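Local coordinates for protein O-phospho-L-seryl-tRNA:Cys-tRNA synthase (Methanocaldococcus jannaschii DSM 2661, PDB 5X6B) that probably converts O-phosphoseryl-tRNA(Cys) into cysteinyl-tRNA(Cys), using covalently bound pyridoxal phosphate as its cofactor, at residues 142-147 and 161-166. Sequence-based numbering, arbitrary orientation.
Sequences LDKNAH and VAEVGY
L142 and D143 pair in parallel with E163 and V164 where strand 139-143 ends beside strand 160-166. L142 N gives a nearly straight bond to A162 O (3.1 Å). V164 bonds to the residues flanking D143, its N to L142 O (2.7 Å) and its O, weakly, to K144 N (2.9 Å). On the tightly packed side, apolar L142 suits burial: with chi1 at 46° its CG lies between backbone N and carbonyl carbon, and both methyls reach V161 CG1 (CD1 at 3.8 Å). The opposite face carries V164 and buried D143, whose carboxylate is satisfied by T200 OG1. The type I turn 143-146 presents K144 to solvent, where a long, flexible chain fits: its CG packs on E163 CB (3.6 Å), its CE on G165 CA (3.8 Å) and its CD near Y166. K144 NZ stays 4.7 Å from E163 OE1, too far for a salt bridge; OE2 bonds weakly to Y151 OH. N145 suits the turn because one amide accepts from Y166 OH on OD1 (2.8 Å), planes 66° apart, and donates to Y173 O. The two strands and the helix between them, 148-156, form a beta-alpha-beta unit: that helix covers L142 and V161, helix 179-188 packs on D143, A162 and V164 across the sheet, and strand 160-166 forms the sheet's edge within the chain.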
loop_
_atom_site.group_PDB
_atom_site.type_symbol
_atom_site.label_atom_id
_atom_site.label_comp_id
_atom_site.label_asym_id
_atom_site.label_seq_id
_atom_site.Cartn_x
_atom_site.Cartn_y
_atom_site.Cartn_z
ATOM N N LEU B 142 -14.735 -2.608 -28.695
ATOM C CA LEU B 142 -13.794 -3.453 -27.964
ATOM C C LEU B 142 -13.831 -4.899 -28.452
ATOM O O LEU B 142 -14.786 -5.314 -29.109
ATOM C CB LEU B 142 -14.086 -3.400 -26.459
ATOM C CG LEU B 142 -15.535 -3.529 -25.959
ATOM C CD1 LEU B 142 -16.036 -4.968 -25.959
ATOM C CD2 LEU B 142 -15.674 -2.937 -24.565
ATOM N N ASP B 143 -12.796 -5.666 -28.118
ATOM C CA ASP B 143 -12.734 -7.080 -28.489
ATOM C C ASP B 143 -13.729 -7.908 -27.679
ATOM O O ASP B 143 -14.176 -7.489 -26.621
ATOM C CB ASP B 143 -11.315 -7.633 -28.298
ATOM C CG ASP B 143 -10.813 -7.487 -26.871
ATOM O OD1 ASP B 143 -11.212 -6.525 -26.184
ATOM O OD2 ASP B 143 -10.023 -8.344 -26.429
ATOM N N LYS B 144 -14.065 -9.091 -28.176
ATOM C CA LYS B 144 -15.027 -9.955 -27.500
ATOM C C LYS B 144 -14.427 -10.639 -26.276
ATOM O O LYS B 144 -15.148 -11.234 -25.474
ATOM C CB LYS B 144 -15.573 -11.004 -28.474
ATOM C CG LYS B 144 -17.081 -10.954 -28.629
ATOM C CD LYS B 144 -17.607 -12.032 -29.561
ATOM C CE LYS B 144 -18.256 -11.402 -30.790
ATOM N NZ LYS B 144 -19.097 -12.361 -31.564
ATOM N N ASN B 145 -13.108 -10.549 -26.134
ATOM C CA ASN B 145 -12.415 -11.127 -24.986
ATOM C C ASN B 145 -12.255 -10.137 -23.842
ATOM O O ASN B 145 -11.556 -10.413 -22.864
ATOM C CB ASN B 145 -11.032 -11.641 -25.389
ATOM C CG ASN B 145 -11.068 -13.033 -25.964
ATOM O OD1 ASN B 145 -12.084 -13.728 -25.890
ATOM N ND2 ASN B 145 -9.939 -13.466 -26.517
ATOM N N ALA B 146 -12.896 -8.982 -23.971
ATOM C CA ALA B 146 -12.703 -7.895 -23.019
ATOM C C ALA B 146 -13.156 -8.266 -21.610
ATOM O O ALA B 146 -14.120 -9.017 -21.422
ATOM C CB ALA B 146 -13.429 -6.645 -23.495
ATOM N N HIS B 147 -12.435 -7.735 -20.628
ATOM C CA HIS B 147 -12.750 -7.933 -19.219
ATOM C C HIS B 147 -14.079 -7.271 -18.879
ATOM O O HIS B 147 -14.391 -6.202 -19.407
ATOM C CB HIS B 147 -11.630 -7.365 -18.346
ATOM C CG HIS B 147 -11.682 -7.817 -16.921
ATOM N ND1 HIS B 147 -12.161 -7.025 -15.906
ATOM C CD2 HIS B 147 -11.311 -8.989 -16.343
ATOM C CE1 HIS B 147 -12.084 -7.683 -14.760
ATOM N NE2 HIS B 147 -11.575 -8.876 -15.003
ATOM N N VAL B 161 -21.825 -0.272 -26.513
ATOM C CA VAL B 161 -20.694 -1.169 -26.739
ATOM C C VAL B 161 -20.917 -2.126 -27.903
ATOM O O VAL B 161 -21.957 -2.782 -27.994
ATOM C CB VAL B 161 -20.379 -1.998 -25.467
ATOM C CG1 VAL B 161 -19.356 -3.078 -25.769
ATOM C CG2 VAL B 161 -19.884 -1.096 -24.350
ATOM N N ALA B 162 -19.929 -2.201 -28.789
ATOM C CA ALA B 162 -19.929 -3.186 -29.864
ATOM C C ALA B 162 -18.673 -4.058 -29.782
ATOM O O ALA B 162 -17.577 -3.560 -29.507
ATOM C CB ALA B 162 -20.020 -2.501 -31.214
ATOM N N GLU B 163 -18.838 -5.354 -30.030
ATOM C CA GLU B 163 -17.748 -6.314 -29.885
ATOM C C GLU B 163 -17.091 -6.692 -31.212
ATOM O O GLU B 163 -17.769 -7.052 -32.173
ATOM C CB GLU B 163 -18.254 -7.581 -29.189
ATOM C CG GLU B 163 -18.714 -7.359 -27.753
ATOM C CD GLU B 163 -19.411 -8.570 -27.164
ATOM O OE1 GLU B 163 -19.840 -9.449 -27.939
ATOM O OE2 GLU B 163 -19.526 -8.643 -25.922
ATOM N N VAL B 164 -15.764 -6.607 -31.250
ATOM C CA VAL B 164 -14.988 -7.132 -32.369
ATOM C C VAL B 164 -14.756 -8.622 -32.150
ATOM O O VAL B 164 -14.263 -9.031 -31.103
ATOM C CB VAL B 164 -13.639 -6.411 -32.522
ATOM C CG1 VAL B 164 -12.779 -7.115 -33.554
ATOM C CG2 VAL B 164 -13.856 -4.955 -32.899
ATOM N N GLY B 165 -15.117 -9.430 -33.140
ATOM C CA GLY B 165 -15.165 -10.870 -32.969
ATOM C C GLY B 165 -13.862 -11.625 -33.170
ATOM O O GLY B 165 -12.791 -11.038 -33.336
ATOM N N TYR B 166 -13.976 -12.948 -33.161
ATOM C CA TYR B 166 -12.828 -13.834 -33.264
ATOM C C TYR B 166 -12.331 -14.047 -34.690
ATOM O O TYR B 166 -13.116 -14.132 -35.633
ATOM C CB TYR B 166 -13.165 -15.195 -32.654
ATOM C CG TYR B 166 -13.453 -15.144 -31.176
ATOM C CD1 TYR B 166 -12.419 -15.086 -30.250
ATOM C CD2 TYR B 166 -14.758 -15.158 -30.704
ATOM C CE1 TYR B 166 -12.677 -15.041 -28.896
ATOM C CE2 TYR B 166 -15.027 -15.113 -29.351
ATOM C CZ TYR B 166 -13.984 -15.056 -28.451
ATOM O OH TYR B 166 -14.254 -15.015 -27.103
#